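Local structure of ferredoxin--NADP reductase, apicoplast (Plasmodium falciparum, 3JQQ) at residues N172-A177 with T212-V217; I182-S187 with Y282-K287; K278-I283 with K308-V313; V259-Y264 with R290-D295. The protein transfers electrons from reduced ferredoxin to NADP(+) through bound FAD, forming NADPH in the apicoplast, where it may support the last step of isoprenoid precursor synthesis. The protein carries 1 engineered substitution. All blocks are in the same frame, centred on the assembly; numbering follows the deposited sequence.

Contact 1. Residues N172-A177 with T212-V217; sequences NFIFIA and TIYYGV. With A2P (adenosine-2'-5'-diphosphate), chain J.
The Tyr214 side chain crosses those of Ile174 and Ile176 obliquely. The CG2 methyl of Ile174 meets the ring at its edge, 3.7 Å from CE1 of Tyr214 and in the ring plane, while CG1 of Ile176 comes obliquely to CD1 of Tyr214. With its CG anti to the carbonyl carbon (chi1 -60°), this torsion lays the Tyr214 ring beside both isoleucines. Phe175, Ile213, Ala177 and Tyr215 occupy the other face of the sheet. There CD1 of Ile213 reaches the rim of the Phe175 ring, and Ala177 CB lies 3.8 Å from Tyr215 CD1. The Tyr215 ring turns the other way from Tyr214, CG anti to its backbone N (chi1 -173°), which brings its edge to Ala177 O; one face is topped by Val217 CG1. Its OH is hydrogen-bonded to Gly179 and Leu224.

Five backbone bonds join the strands in parallel register, from Thr212 N to Phe173 O (2.9 Å) through to Gly216 N to Ala177 O (2.9 Å). A water at the start of the pair donates to Phe173 O and is also bonded to Thr212 OG1, 2.6 Å away. At the far end Val217 C is 3.1 Å from O3' of the bound adenosine-2'-5'-diphosphate. Two neighbouring parallel strands ending at the nucleotide are characteristic of the Rossmann-like NADP-binding domain of ferredoxin reductases.

Contact 2. Residues I182-S187 with Y282-K287; sequences ISPYIS and YICGKK. Engineered in segment 282-287: Lys286 (natural residue His). With A2P (adenosine-2'-5'-diphosphate), chain J.
Tyr185 overlaps Tyr282 at the base of its side chain: the ring edge is set against Tyr282 CB, which sits near the ring plane, 3.5 Å from Tyr185 CE2. Cys284 CB approaches the same ring obliquely, 4.0 Å from Tyr185 CZ, so the phenol end rests between the two residues that point from strand 282-285 toward the helix. CG of Tyr185 is anti to the carbonyl carbon (chi1 -58°), and this swings the ring down onto the strand. Its OH comes 3.1 Å from Cys284 N, but at an angle too poor for a bond; the hydroxyl is instead hydrogen-bonded to Ile176 O on the adjoining strand. One residue earlier, Pro184 CG touches Cys284 SG at 4.0 Å.

Helix 183-192 is the connection of the beta-alpha-beta crossover between strands 173-178 and 211-217, and here it packs on the parallel sheet of the NADP-binding domain. At the end of strand 282-285, Gly285 has a positive phi of 145°, and the engineered Lys286 (natural residue His) follows. Bent at chi2 (-59°), Lys286 brings CG to 3.9 Å from C4 of the adenine and donates from NZ to the phosphate oxygen O5P, 2.9 Å away.

Contact 3. Residues K278-I283 with K308-V313; sequences KCELYI and KKRVHV
Leu281 O accepts a hydrogen bond from His312 N, 2.7 Å away, and the next bond follows at once, Ile283 N to His312 O, also 2.7 Å. Both lie in the parallel pairing of strands 280-283 and 311-313, which Leu281 N to Arg310 O begins. Beside them the His312 ring is fixed twice. Its NE2 donates to Glu280 OE1 at 2.9 Å, with the oxygen in the ring plane, and one ring face stacks on Tyr282, offset, the centroids 4.2 Å apart and the planes at 9°. The carboxylate probably favours the proton on NE2. Glu280 gets there by a bend at chi2 (-71°). Across the sheet, Leu281 CD2 lies 4.1 Å from Val311 CG2. Arg310 reaches back beside Lys278, its NH1 making a weak bond to Cys279 O and a further one to Phe274 O.

Strand 311-315 is the outermost of the five-stranded sheet in this chain; strand 280-285 separates it from 173-178, with Leu281 packed under helices 267-276 and 289-298.

Contact 4. Residues V259-Y264 with R290-D295; sequences VQDEIY and RYKVMD. With A2P (adenosine-2'-5'-diphosphate), chain J.
The flat carboxylate of Asp261 receives the ammonium of Lys292 at OD2, forming a salt bridge whose modelled length is too short to be trusted in detail. The helical segments 259-264 and 290-295, which carry these residues, run nearly parallel (14°), with axes 9.1 Å apart, on one face of the parallel sheet of the Rossmann-like NADP-binding domain. The Tyr291 ring, off the interface, has CD of its neighbour Arg290 over one face, toward the rim.

Lys292 reaches Asp261 by stretching its chain across the groove: CG is anti to the backbone N (chi1 -150°) and the rest stays extended. On the way its CB rests against Gln260 CB at 3.7 Å. The same charged pair faces the second subunit, where Thr255 of that chain accepts a bond from Lys292 NZ and Ser256 of that chain is bonded to Asp261 OD1. Gln260 also lines the pocket of the bound adenosine-2'-5'-diphosphate. Deeper between the helices, Ile263 and Val293 close the contact obliquely, CD1 of Ile263 lying 3.9 Å from CG2 of Val293.

Overall arrangement
All four contacts lie around the parallel five-stranded sheet of the NADP-binding domain. Contact 1 pairs strands 173-178 and 211-217; contact 3 pairs 280-285 with 311-315, its centre about 11 Å from that of contact 1, and backbone bonds between 173-178 and 280-285 join the two. Contact 2, about 8 Å from contact 1, packs helix 183-192 on the sheet, and shares Tyr282 and Ile283 with contact 3. Contact 4 sets two helices against Tyr214, Ile176, Leu281 and Ile283. Along the chain contact 1 closes before contacts 3 and 4 open, while contact 2 crosses contacts 1 and 4. Contacts 1, 2 and 4 reach the nucleotide, so the strand ends and helices round this sheet supply part of its pocket.

Contact 1. Residues N172-A177 with T212-V217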
# COMPACT_ATOMS: atom_id res chain seq x y z
N ASN B 172 -8.31 -17.10 -24.21
CA ASN B 172 -7.63 -17.62 -23.04
C ASN B 172 -7.11 -16.49 -22.16
O ASN B 172 -6.89 -15.38 -22.64
CB ASN B 172 -6.48 -18.54 -23.46
CG ASN B 172 -6.91 -19.58 -24.47
OD1 ASN B 172 -7.83 -20.35 -24.23
ND2 ASN B 172 -6.24 -19.60 -25.62
N PHE B 173 -6.91 -16.77 -20.88
CA PHE B 173 -6.47 -15.74 -19.93
C PHE B 173 -5.39 -16.23 -18.98
O PHE B 173 -5.29 -17.41 -18.66
CB PHE B 173 -7.65 -15.25 -19.09
CG PHE B 173 -8.77 -14.63 -19.88
CD1 PHE B 173 -9.91 -15.36 -20.17
CD2 PHE B 173 -8.69 -13.32 -20.32
CE1 PHE B 173 -10.95 -14.80 -20.89
CE2 PHE B 173 -9.73 -12.75 -21.03
CZ PHE B 173 -10.85 -13.49 -21.33
N ILE B 174 -4.57 -15.28 -18.52
CA ILE B 174 -3.73 -15.47 -17.35
C ILE B 174 -4.08 -14.36 -16.36
O ILE B 174 -3.87 -13.18 -16.64
CB ILE B 174 -2.24 -15.37 -17.69
CG1 ILE B 174 -1.82 -16.54 -18.59
CG2 ILE B 174 -1.39 -15.35 -16.42
CD1 ILE B 174 -0.42 -16.39 -19.16
N PHE B 175 -4.65 -14.74 -15.22
CA PHE B 175 -4.97 -13.77 -14.17
C PHE B 175 -3.94 -13.87 -13.05
O PHE B 175 -3.67 -14.95 -12.54
CB PHE B 175 -6.36 -14.01 -13.59
CG PHE B 175 -7.48 -13.94 -14.61
CD1 PHE B 175 -8.55 -14.82 -14.53
CD2 PHE B 175 -7.46 -13.01 -15.63
CE1 PHE B 175 -9.58 -14.77 -15.45
CE2 PHE B 175 -8.49 -12.96 -16.56
CZ PHE B 175 -9.55 -13.84 -16.46
N ILE B 176 -3.36 -12.73 -12.67
CA ILE B 176 -2.40 -12.69 -11.58
C ILE B 176 -2.92 -11.79 -10.46
O ILE B 176 -3.28 -10.64 -10.71
CB ILE B 176 -1.01 -12.23 -12.07
CG1 ILE B 176 -0.45 -13.24 -13.08
CG2 ILE B 176 -0.06 -12.06 -10.90
CD1 ILE B 176 0.76 -12.74 -13.84
N ALA B 177 -2.96 -12.31 -9.24
CA ALA B 177 -3.57 -11.57 -8.13
C ALA B 177 -2.85 -11.71 -6.80
O ALA B 177 -2.13 -12.68 -6.56
CB ALA B 177 -5.04 -11.98 -7.98
N THR B 212 -5.57 -19.45 -16.55
CA THR B 212 -4.54 -19.80 -15.58
C THR B 212 -4.46 -18.71 -14.52
O THR B 212 -4.24 -17.54 -14.83
CB THR B 212 -3.16 -19.97 -16.23
OG1 THR B 212 -3.28 -20.78 -17.41
CG2 THR B 212 -2.19 -20.62 -15.26
N ILE B 213 -4.64 -19.10 -13.26
CA ILE B 213 -4.69 -18.14 -12.17
C ILE B 213 -3.50 -18.29 -11.24
O ILE B 213 -3.22 -19.38 -10.74
CB ILE B 213 -6.00 -18.27 -11.38
CG1 ILE B 213 -7.19 -18.25 -12.33
CG2 ILE B 213 -6.10 -17.16 -10.34
CD1 ILE B 213 -8.51 -17.99 -11.65
N TYR B 214 -2.80 -17.19 -11.01
CA TYR B 214 -1.71 -17.14 -10.05
C TYR B 214 -2.13 -16.21 -8.92
O TYR B 214 -2.30 -15.01 -9.12
CB TYR B 214 -0.43 -16.64 -10.71
CG TYR B 214 0.05 -17.49 -11.86
CD1 TYR B 214 -0.16 -17.10 -13.18
CD2 TYR B 214 0.72 -18.68 -11.64
CE1 TYR B 214 0.28 -17.88 -14.24
CE2 TYR B 214 1.16 -19.47 -12.69
CZ TYR B 214 0.94 -19.06 -13.98
OH TYR B 214 1.38 -19.83 -15.03
N TYR B 215 -2.29 -16.77 -7.73
CA TYR B 215 -2.92 -16.04 -6.63
C TYR B 215 -2.07 -16.12 -5.37
O TYR B 215 -1.88 -17.19 -4.80
CB TYR B 215 -4.33 -16.59 -6.40
CG TYR B 215 -5.18 -15.83 -5.41
CD1 TYR B 215 -4.94 -14.49 -5.13
CD2 TYR B 215 -6.25 -16.45 -4.77
CE1 TYR B 215 -5.73 -13.80 -4.23
CE2 TYR B 215 -7.04 -15.76 -3.87
CZ TYR B 215 -6.77 -14.44 -3.60
OH TYR B 215 -7.57 -13.75 -2.70
N GLY B 216 -1.57 -14.97 -4.95
CA GLY B 216 -0.73 -14.88 -3.76
C GLY B 216 -1.51 -14.38 -2.55
O GLY B 216 -2.12 -13.31 -2.59
N VAL B 217 -1.49 -15.18 -1.49
CA VAL B 217 -2.13 -14.82 -0.24
C VAL B 217 -1.25 -15.35 0.90
O VAL B 217 -0.28 -16.06 0.65
CB VAL B 217 -3.55 -15.40 -0.12
CG1 VAL B 217 -4.49 -14.70 -1.10
CG2 VAL B 217 -3.54 -16.91 -0.37
P1 A2P J . 3.14 -10.87 3.11
O1P A2P J . 4.64 -10.95 3.01
O2P A2P J . 2.61 -9.47 3.27
O3P A2P J . 2.53 -11.89 4.05
P2 A2P J . -2.25 -8.12 1.47
O4P A2P J . -3.21 -7.85 0.33
O5P A2P J . -1.44 -6.92 1.90
O6P A2P J . -2.85 -8.92 2.60
O5' A2P J . -1.16 -9.11 0.82
C5' A2P J . -1.56 -10.13 -0.09
C4' A2P J . -0.40 -11.07 -0.34
O4' A2P J . 0.59 -10.42 -1.15
C3' A2P J . 0.29 -11.47 0.96
O3' A2P J . 0.60 -12.87 0.89
C2' A2P J . 1.58 -10.68 0.97
O2' A2P J . 2.63 -11.35 1.66
C1' A2P J . 1.86 -10.63 -0.52
N9 A2P J . 2.91 -9.64 -0.86
C8 A2P J . 3.49 -8.76 -0.02
N7 A2P J . 4.43 -8.02 -0.66
C5 A2P J . 4.48 -8.45 -1.94
C6 A2P J . 5.25 -8.11 -3.16
N6 A2P J . 6.19 -7.14 -3.15
N1 A2P J . 4.98 -8.81 -4.29
C2 A2P J . 4.05 -9.78 -4.33
N3 A2P J . 3.32 -10.13 -3.26
C4 A2P J . 3.48 -9.52 -2.06
O HOH W 1 -4.53 -20.10 -19.53

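Contact 2. Residues I182-S187 with Y282-K287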
# COMPACT_ATOMS: atom_id res chain seq x y z
N ILE B 182 -8.03 -10.50 -6.25
CA ILE B 182 -8.71 -11.58 -6.97
C ILE B 182 -10.11 -11.12 -7.39
O ILE B 182 -10.72 -11.69 -8.30
CB ILE B 182 -8.78 -12.88 -6.13
CG1 ILE B 182 -9.25 -14.06 -6.99
CG2 ILE B 182 -9.69 -12.70 -4.92
CD1 ILE B 182 -8.16 -14.67 -7.84
N SER B 183 -10.60 -10.06 -6.75
CA SER B 183 -11.97 -9.59 -6.95
C SER B 183 -12.45 -9.48 -8.40
O SER B 183 -13.45 -10.09 -8.77
CB SER B 183 -12.20 -8.27 -6.20
OG SER B 183 -12.48 -8.51 -4.83
N PRO B 184 -11.74 -8.70 -9.24
CA PRO B 184 -12.21 -8.57 -10.62
C PRO B 184 -12.13 -9.89 -11.38
O PRO B 184 -12.84 -10.07 -12.37
CB PRO B 184 -11.26 -7.54 -11.22
CG PRO B 184 -10.03 -7.62 -10.38
CD PRO B 184 -10.52 -7.92 -8.99
N TYR B 185 -11.27 -10.80 -10.93
CA TYR B 185 -11.16 -12.10 -11.58
C TYR B 185 -12.36 -12.97 -11.23
O TYR B 185 -12.80 -13.79 -12.05
CB TYR B 185 -9.85 -12.79 -11.19
CG TYR B 185 -8.61 -12.00 -11.55
CD1 TYR B 185 -7.53 -11.92 -10.67
CD2 TYR B 185 -8.52 -11.31 -12.75
CE1 TYR B 185 -6.40 -11.20 -10.99
CE2 TYR B 185 -7.39 -10.58 -13.08
CZ TYR B 185 -6.33 -10.53 -12.20
OH TYR B 185 -5.21 -9.80 -12.52
N ILE B 186 -12.88 -12.80 -10.02
CA ILE B 186 -14.11 -13.47 -9.62
C ILE B 186 -15.26 -12.95 -10.48
O ILE B 186 -16.11 -13.72 -10.92
CB ILE B 186 -14.43 -13.22 -8.13
CG1 ILE B 186 -13.30 -13.76 -7.24
CG2 ILE B 186 -15.77 -13.84 -7.75
CD1 ILE B 186 -12.92 -15.20 -7.53
N SER B 187 -15.27 -11.64 -10.72
CA SER B 187 -16.27 -11.01 -11.57
C SER B 187 -16.20 -11.60 -12.98
O SER B 187 -17.21 -12.01 -13.55
CB SER B 187 -16.05 -9.50 -11.61
OG SER B 187 -16.98 -8.87 -12.48
N TYR B 282 -3.49 -10.45 -17.14
CA TYR B 282 -3.98 -9.48 -16.18
C TYR B 282 -3.17 -9.52 -14.90
O TYR B 282 -2.79 -10.59 -14.42
CB TYR B 282 -5.45 -9.76 -15.85
CG TYR B 282 -6.41 -9.39 -16.96
CD1 TYR B 282 -6.52 -10.19 -18.09
CD2 TYR B 282 -7.20 -8.26 -16.87
CE1 TYR B 282 -7.39 -9.86 -19.10
CE2 TYR B 282 -8.08 -7.92 -17.88
CZ TYR B 282 -8.17 -8.73 -18.99
OH TYR B 282 -9.04 -8.40 -20.00
N ILE B 283 -2.90 -8.35 -14.34
CA ILE B 283 -2.18 -8.25 -13.08
C ILE B 283 -2.89 -7.28 -12.15
O ILE B 283 -3.01 -6.09 -12.45
CB ILE B 283 -0.73 -7.79 -13.29
CG1 ILE B 283 0.04 -8.84 -14.10
CG2 ILE B 283 -0.05 -7.52 -11.96
CD1 ILE B 283 1.36 -8.34 -14.67
N CYS B 284 -3.38 -7.79 -11.03
CA CYS B 284 -4.10 -6.96 -10.06
C CYS B 284 -3.61 -7.20 -8.64
O CYS B 284 -3.66 -8.33 -8.13
CB CYS B 284 -5.61 -7.22 -10.14
SG CYS B 284 -6.58 -6.10 -9.11
N GLY B 285 -3.11 -6.15 -8.00
CA GLY B 285 -2.52 -6.31 -6.68
C GLY B 285 -1.36 -5.37 -6.48
O GLY B 285 -1.35 -4.24 -6.98
N LYS B 286 -0.34 -5.91 -5.86
CA LYS B 286 0.85 -5.16 -5.50
C LYS B 286 1.64 -4.66 -6.72
O LYS B 286 1.82 -5.37 -7.66
CB LYS B 286 1.77 -6.00 -4.58
CG LYS B 286 1.25 -6.55 -3.28
CD LYS B 286 0.77 -5.49 -2.32
CE LYS B 286 0.57 -6.06 -0.95
NZ LYS B 286 -0.19 -5.21 -0.11
N LYS B 287 2.12 -3.42 -6.65
CA LYS B 287 2.84 -2.82 -7.77
C LYS B 287 4.06 -3.62 -8.23
O LYS B 287 4.37 -3.65 -9.42
CB LYS B 287 3.27 -1.39 -7.41
CG LYS B 287 4.18 -1.29 -6.20
CD LYS B 287 4.57 0.15 -5.91
CE LYS B 287 3.35 1.01 -5.65
NZ LYS B 287 3.72 2.43 -5.37
P1 A2P J . 3.14 -10.87 3.11
O1P A2P J . 4.64 -10.95 3.01
O2P A2P J . 2.61 -9.47 3.27
O3P A2P J . 2.53 -11.89 4.05
P2 A2P J . -2.25 -8.12 1.47
O4P A2P J . -3.21 -7.85 0.33
O5P A2P J . -1.44 -6.92 1.90
O6P A2P J . -2.85 -8.92 2.60
O5' A2P J . -1.16 -9.11 0.82
C5' A2P J . -1.56 -10.13 -0.09
C4' A2P J . -0.40 -11.07 -0.34
O4' A2P J . 0.59 -10.42 -1.15
C3' A2P J . 0.29 -11.47 0.96
O3' A2P J . 0.60 -12.87 0.89
C2' A2P J . 1.58 -10.68 0.97
O2' A2P J . 2.63 -11.35 1.66
C1' A2P J . 1.86 -10.63 -0.52
N9 A2P J . 2.91 -9.64 -0.86
C8 A2P J . 3.49 -8.76 -0.02
N7 A2P J . 4.43 -8.02 -0.66
C5 A2P J . 4.48 -8.45 -1.94
C6 A2P J . 5.25 -8.11 -3.16
N6 A2P J . 6.19 -7.14 -3.15
N1 A2P J . 4.98 -8.81 -4.29
C2 A2P J . 4.05 -9.78 -4.33
N3 A2P J . 3.32 -10.13 -3.26
C4 A2P J . 3.48 -9.52 -2.06

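Contact 3. Residues K278-I283 with K308-V313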
# COMPACT_ATOMS: atom_id res chain seq x y z
N LYS B 278 -2.19 -17.19 -27.06
CA LYS B 278 -2.67 -15.82 -27.25
C LYS B 278 -3.42 -15.30 -26.02
O LYS B 278 -4.43 -14.60 -26.15
CB LYS B 278 -3.55 -15.74 -28.49
CG LYS B 278 -2.80 -15.98 -29.79
CD LYS B 278 -3.74 -16.22 -30.96
CE LYS B 278 -2.97 -16.64 -32.20
NZ LYS B 278 -3.88 -16.91 -33.36
N CYS B 279 -2.91 -15.63 -24.84
CA CYS B 279 -3.55 -15.26 -23.58
C CYS B 279 -3.59 -13.76 -23.32
O CYS B 279 -2.61 -13.05 -23.57
CB CYS B 279 -2.83 -15.93 -22.40
SG CYS B 279 -3.24 -17.67 -22.15
N GLU B 280 -4.73 -13.29 -22.83
CA GLU B 280 -4.81 -11.95 -22.25
C GLU B 280 -4.24 -12.03 -20.84
O GLU B 280 -4.66 -12.86 -20.04
CB GLU B 280 -6.26 -11.46 -22.21
CG GLU B 280 -6.83 -11.05 -23.56
CD GLU B 280 -6.23 -9.75 -24.07
OE1 GLU B 280 -5.96 -8.85 -23.24
OE2 GLU B 280 -6.03 -9.63 -25.30
N LEU B 281 -3.27 -11.17 -20.55
CA LEU B 281 -2.59 -11.20 -19.27
C LEU B 281 -3.08 -10.08 -18.36
O LEU B 281 -3.10 -8.92 -18.74
CB LEU B 281 -1.07 -11.08 -19.48
CG LEU B 281 -0.18 -11.06 -18.24
CD1 LEU B 281 -0.37 -12.31 -17.40
CD2 LEU B 281 1.28 -10.90 -18.64
N TYR B 282 -3.49 -10.45 -17.14
CA TYR B 282 -3.98 -9.48 -16.18
C TYR B 282 -3.17 -9.52 -14.90
O TYR B 282 -2.79 -10.59 -14.42
CB TYR B 282 -5.45 -9.76 -15.85
CG TYR B 282 -6.41 -9.39 -16.96
CD1 TYR B 282 -6.52 -10.19 -18.09
CD2 TYR B 282 -7.20 -8.26 -16.87
CE1 TYR B 282 -7.39 -9.86 -19.10
CE2 TYR B 282 -8.08 -7.92 -17.88
CZ TYR B 282 -8.17 -8.73 -18.99
OH TYR B 282 -9.04 -8.40 -20.00
N ILE B 283 -2.90 -8.35 -14.34
CA ILE B 283 -2.18 -8.25 -13.08
C ILE B 283 -2.89 -7.28 -12.15
O ILE B 283 -3.01 -6.09 -12.45
CB ILE B 283 -0.73 -7.79 -13.29
CG1 ILE B 283 0.04 -8.84 -14.10
CG2 ILE B 283 -0.05 -7.52 -11.96
CD1 ILE B 283 1.36 -8.34 -14.67
N LYS B 308 1.38 -5.47 -26.04
CA LYS B 308 1.04 -4.59 -24.93
C LYS B 308 -0.46 -4.30 -24.88
O LYS B 308 -0.96 -3.76 -23.89
CB LYS B 308 1.85 -3.29 -25.00
CG LYS B 308 3.25 -3.41 -24.41
CD LYS B 308 4.20 -2.37 -24.96
CE LYS B 308 5.59 -2.54 -24.35
NZ LYS B 308 6.62 -1.74 -25.07
N LYS B 309 -1.17 -4.68 -25.94
CA LYS B 309 -2.62 -4.56 -25.95
C LYS B 309 -3.22 -5.68 -25.11
O LYS B 309 -4.35 -5.58 -24.63
CB LYS B 309 -3.17 -4.66 -27.38
CG LYS B 309 -3.34 -6.09 -27.89
CD LYS B 309 -4.13 -6.15 -29.20
CE LYS B 309 -5.62 -5.88 -28.98
NZ LYS B 309 -6.39 -5.93 -30.26
N ARG B 310 -2.44 -6.74 -24.95
CA ARG B 310 -2.90 -7.95 -24.29
C ARG B 310 -2.62 -7.96 -22.79
O ARG B 310 -3.11 -8.81 -22.06
CB ARG B 310 -2.25 -9.18 -24.94
CG ARG B 310 -2.66 -9.42 -26.38
CD ARG B 310 -2.39 -10.86 -26.80
NE ARG B 310 -1.01 -11.07 -27.22
CZ ARG B 310 -0.33 -12.19 -27.02
NH1 ARG B 310 -0.91 -13.21 -26.39
NH2 ARG B 310 0.92 -12.30 -27.45
N VAL B 311 -1.82 -7.00 -22.33
CA VAL B 311 -1.44 -6.93 -20.92
C VAL B 311 -2.24 -5.86 -20.18
O VAL B 311 -2.40 -4.74 -20.66
CB VAL B 311 0.07 -6.65 -20.76
CG1 VAL B 311 0.42 -6.44 -19.29
CG2 VAL B 311 0.88 -7.80 -21.35
N HIS B 312 -2.75 -6.23 -19.01
CA HIS B 312 -3.55 -5.32 -18.19
C HIS B 312 -3.03 -5.30 -16.76
O HIS B 312 -2.75 -6.35 -16.18
CB HIS B 312 -5.01 -5.76 -18.17
CG HIS B 312 -5.62 -5.89 -19.53
ND1 HIS B 312 -6.40 -4.90 -20.09
CD2 HIS B 312 -5.58 -6.89 -20.44
CE1 HIS B 312 -6.81 -5.29 -21.29
NE2 HIS B 312 -6.32 -6.49 -21.52
N VAL B 313 -2.90 -4.10 -16.19
CA VAL B 313 -2.39 -3.97 -14.84
C VAL B 313 -3.20 -2.97 -14.02
O VAL B 313 -3.49 -1.86 -14.48
CB VAL B 313 -0.90 -3.54 -14.84
CG1 VAL B 313 -0.74 -2.18 -15.48
CG2 VAL B 313 -0.35 -3.53 -13.42

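Contact 4. Residues V259-Y264 with R290-D295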
# COMPACT_ATOMS: atom_id res chain seq x y z
N VAL B 259 4.25 -14.15 -5.66
CA VAL B 259 3.59 -14.67 -6.85
C VAL B 259 4.43 -14.55 -8.13
O VAL B 259 4.40 -15.44 -8.97
CB VAL B 259 2.17 -14.08 -7.05
CG1 VAL B 259 2.24 -12.63 -7.51
CG2 VAL B 259 1.37 -14.92 -8.03
N GLN B 260 5.19 -13.46 -8.26
CA GLN B 260 6.07 -13.29 -9.41
C GLN B 260 7.19 -14.32 -9.43
O GLN B 260 7.65 -14.72 -10.50
CB GLN B 260 6.71 -11.89 -9.44
CG GLN B 260 5.88 -10.80 -8.81
CD GLN B 260 6.07 -10.73 -7.31
OE1 GLN B 260 7.09 -10.23 -6.82
NE2 GLN B 260 5.09 -11.22 -6.58
N ASP B 261 7.65 -14.72 -8.25
CA ASP B 261 8.77 -15.64 -8.14
C ASP B 261 8.34 -17.04 -8.57
O ASP B 261 9.11 -17.78 -9.18
CB ASP B 261 9.30 -15.66 -6.70
CG ASP B 261 9.84 -14.31 -6.25
OD1 ASP B 261 9.41 -13.82 -5.19
OD2 ASP B 261 10.68 -13.74 -6.97
N GLU B 262 7.10 -17.38 -8.23
CA GLU B 262 6.50 -18.63 -8.65
C GLU B 262 6.44 -18.64 -10.17
O GLU B 262 6.79 -19.63 -10.82
CB GLU B 262 5.08 -18.73 -8.10
CG GLU B 262 4.73 -20.08 -7.49
CD GLU B 262 5.05 -21.24 -8.41
OE1 GLU B 262 5.77 -22.17 -7.98
OE2 GLU B 262 4.58 -21.22 -9.57
N ILE B 263 6.01 -17.51 -10.73
CA ILE B 263 5.92 -17.35 -12.17
C ILE B 263 7.30 -17.40 -12.81
O ILE B 263 7.47 -18.01 -13.87
CB ILE B 263 5.19 -16.05 -12.54
CG1 ILE B 263 3.74 -16.10 -12.07
CG2 ILE B 263 5.26 -15.81 -14.04
CD1 ILE B 263 2.98 -14.81 -12.29
N TYR B 264 8.29 -16.78 -12.17
CA TYR B 264 9.66 -16.84 -12.69
C TYR B 264 10.22 -18.25 -12.58
O TYR B 264 11.06 -18.66 -13.38
CB TYR B 264 10.57 -15.84 -11.96
CG TYR B 264 11.91 -15.66 -12.65
CD1 TYR B 264 12.07 -14.73 -13.67
CD2 TYR B 264 13.01 -16.44 -12.30
CE1 TYR B 264 13.29 -14.57 -14.31
CE2 TYR B 264 14.23 -16.28 -12.93
CZ TYR B 264 14.36 -15.34 -13.94
OH TYR B 264 15.58 -15.18 -14.57
N ARG B 290 4.54 -6.39 -11.24
CA ARG B 290 4.70 -5.94 -12.62
C ARG B 290 6.04 -6.25 -13.29
O ARG B 290 6.07 -6.88 -14.35
CB ARG B 290 4.43 -4.43 -12.71
CG ARG B 290 4.37 -3.89 -14.13
CD ARG B 290 4.55 -2.38 -14.15
NE ARG B 290 4.14 -1.80 -15.43
CZ ARG B 290 4.50 -0.59 -15.85
NH1 ARG B 290 5.28 0.17 -15.10
NH2 ARG B 290 4.07 -0.15 -17.03
N TYR B 291 7.13 -5.80 -12.69
CA TYR B 291 8.42 -5.79 -13.39
C TYR B 291 9.03 -7.18 -13.60
O TYR B 291 9.59 -7.45 -14.66
CB TYR B 291 9.40 -4.84 -12.70
CG TYR B 291 8.93 -3.40 -12.76
CD1 TYR B 291 8.19 -2.85 -11.72
CD2 TYR B 291 9.21 -2.60 -13.86
CE1 TYR B 291 7.75 -1.54 -11.77
CE2 TYR B 291 8.77 -1.28 -13.92
CZ TYR B 291 8.04 -0.76 -12.87
OH TYR B 291 7.60 0.55 -12.92
N LYS B 292 8.90 -8.05 -12.60
CA LYS B 292 9.42 -9.41 -12.72
C LYS B 292 8.71 -10.16 -13.84
O LYS B 292 9.34 -10.84 -14.64
CB LYS B 292 9.27 -10.14 -11.38
CG LYS B 292 10.34 -11.20 -11.13
CD LYS B 292 10.53 -11.42 -9.64
CE LYS B 292 11.89 -12.05 -9.35
NZ LYS B 292 12.18 -12.09 -7.89
N VAL B 293 7.39 -10.04 -13.89
CA VAL B 293 6.59 -10.71 -14.91
C VAL B 293 6.85 -10.12 -16.30
O VAL B 293 6.98 -10.86 -17.28
CB VAL B 293 5.08 -10.63 -14.61
CG1 VAL B 293 4.27 -11.06 -15.82
CG2 VAL B 293 4.74 -11.49 -13.40
N MET B 294 6.93 -8.81 -16.37
CA MET B 294 7.13 -8.11 -17.62
C MET B 294 8.45 -8.43 -18.27
O MET B 294 8.50 -8.57 -19.45
CB MET B 294 7.00 -6.61 -17.42
CG MET B 294 5.58 -6.20 -17.16
SD MET B 294 4.49 -6.65 -18.49
CE MET B 294 4.44 -5.15 -19.43
N ASP B 295 9.49 -8.58 -17.48
CA ASP B 295 10.81 -8.86 -17.96
C ASP B 295 10.92 -10.15 -18.70
O ASP B 295 11.54 -10.23 -19.71
CB ASP B 295 11.80 -8.82 -16.81
CG ASP B 295 12.47 -7.48 -16.69
OD1 ASP B 295 13.10 -7.07 -17.68
OD2 ASP B 295 12.36 -6.83 -15.62
P1 A2P J . 3.14 -10.87 3.11
O1P A2P J . 4.64 -10.95 3.01
O2P A2P J . 2.61 -9.47 3.27
O3P A2P J . 2.53 -11.89 4.05
P2 A2P J . -2.25 -8.12 1.47
O4P A2P J . -3.21 -7.85 0.33
O5P A2P J . -1.44 -6.92 1.90
O6P A2P J . -2.85 -8.92 2.60
O5' A2P J . -1.16 -9.11 0.82
C5' A2P J . -1.56 -10.13 -0.09
C4' A2P J . -0.40 -11.07 -0.34
O4' A2P J . 0.59 -10.42 -1.15
C3' A2P J . 0.29 -11.47 0.96
O3' A2P J . 0.60 -12.87 0.89
C2' A2P J . 1.58 -10.68 0.97
O2' A2P J . 2.63 -11.35 1.66
C1' A2P J . 1.86 -10.63 -0.52
N9 A2P J . 2.91 -9.64 -0.86
C8 A2P J . 3.49 -8.76 -0.02
N7 A2P J . 4.43 -8.02 -0.66
C5 A2P J . 4.48 -8.45 -1.94
C6 A2P J . 5.25 -8.11 -3.16
N6 A2P J . 6.19 -7.14 -3.15
N1 A2P J . 4.98 -8.81 -4.29
C2 A2P J . 4.05 -9.78 -4.33
N3 A2P J . 3.32 -10.13 -3.26
C4 A2P J . 3.48 -9.52 -2.06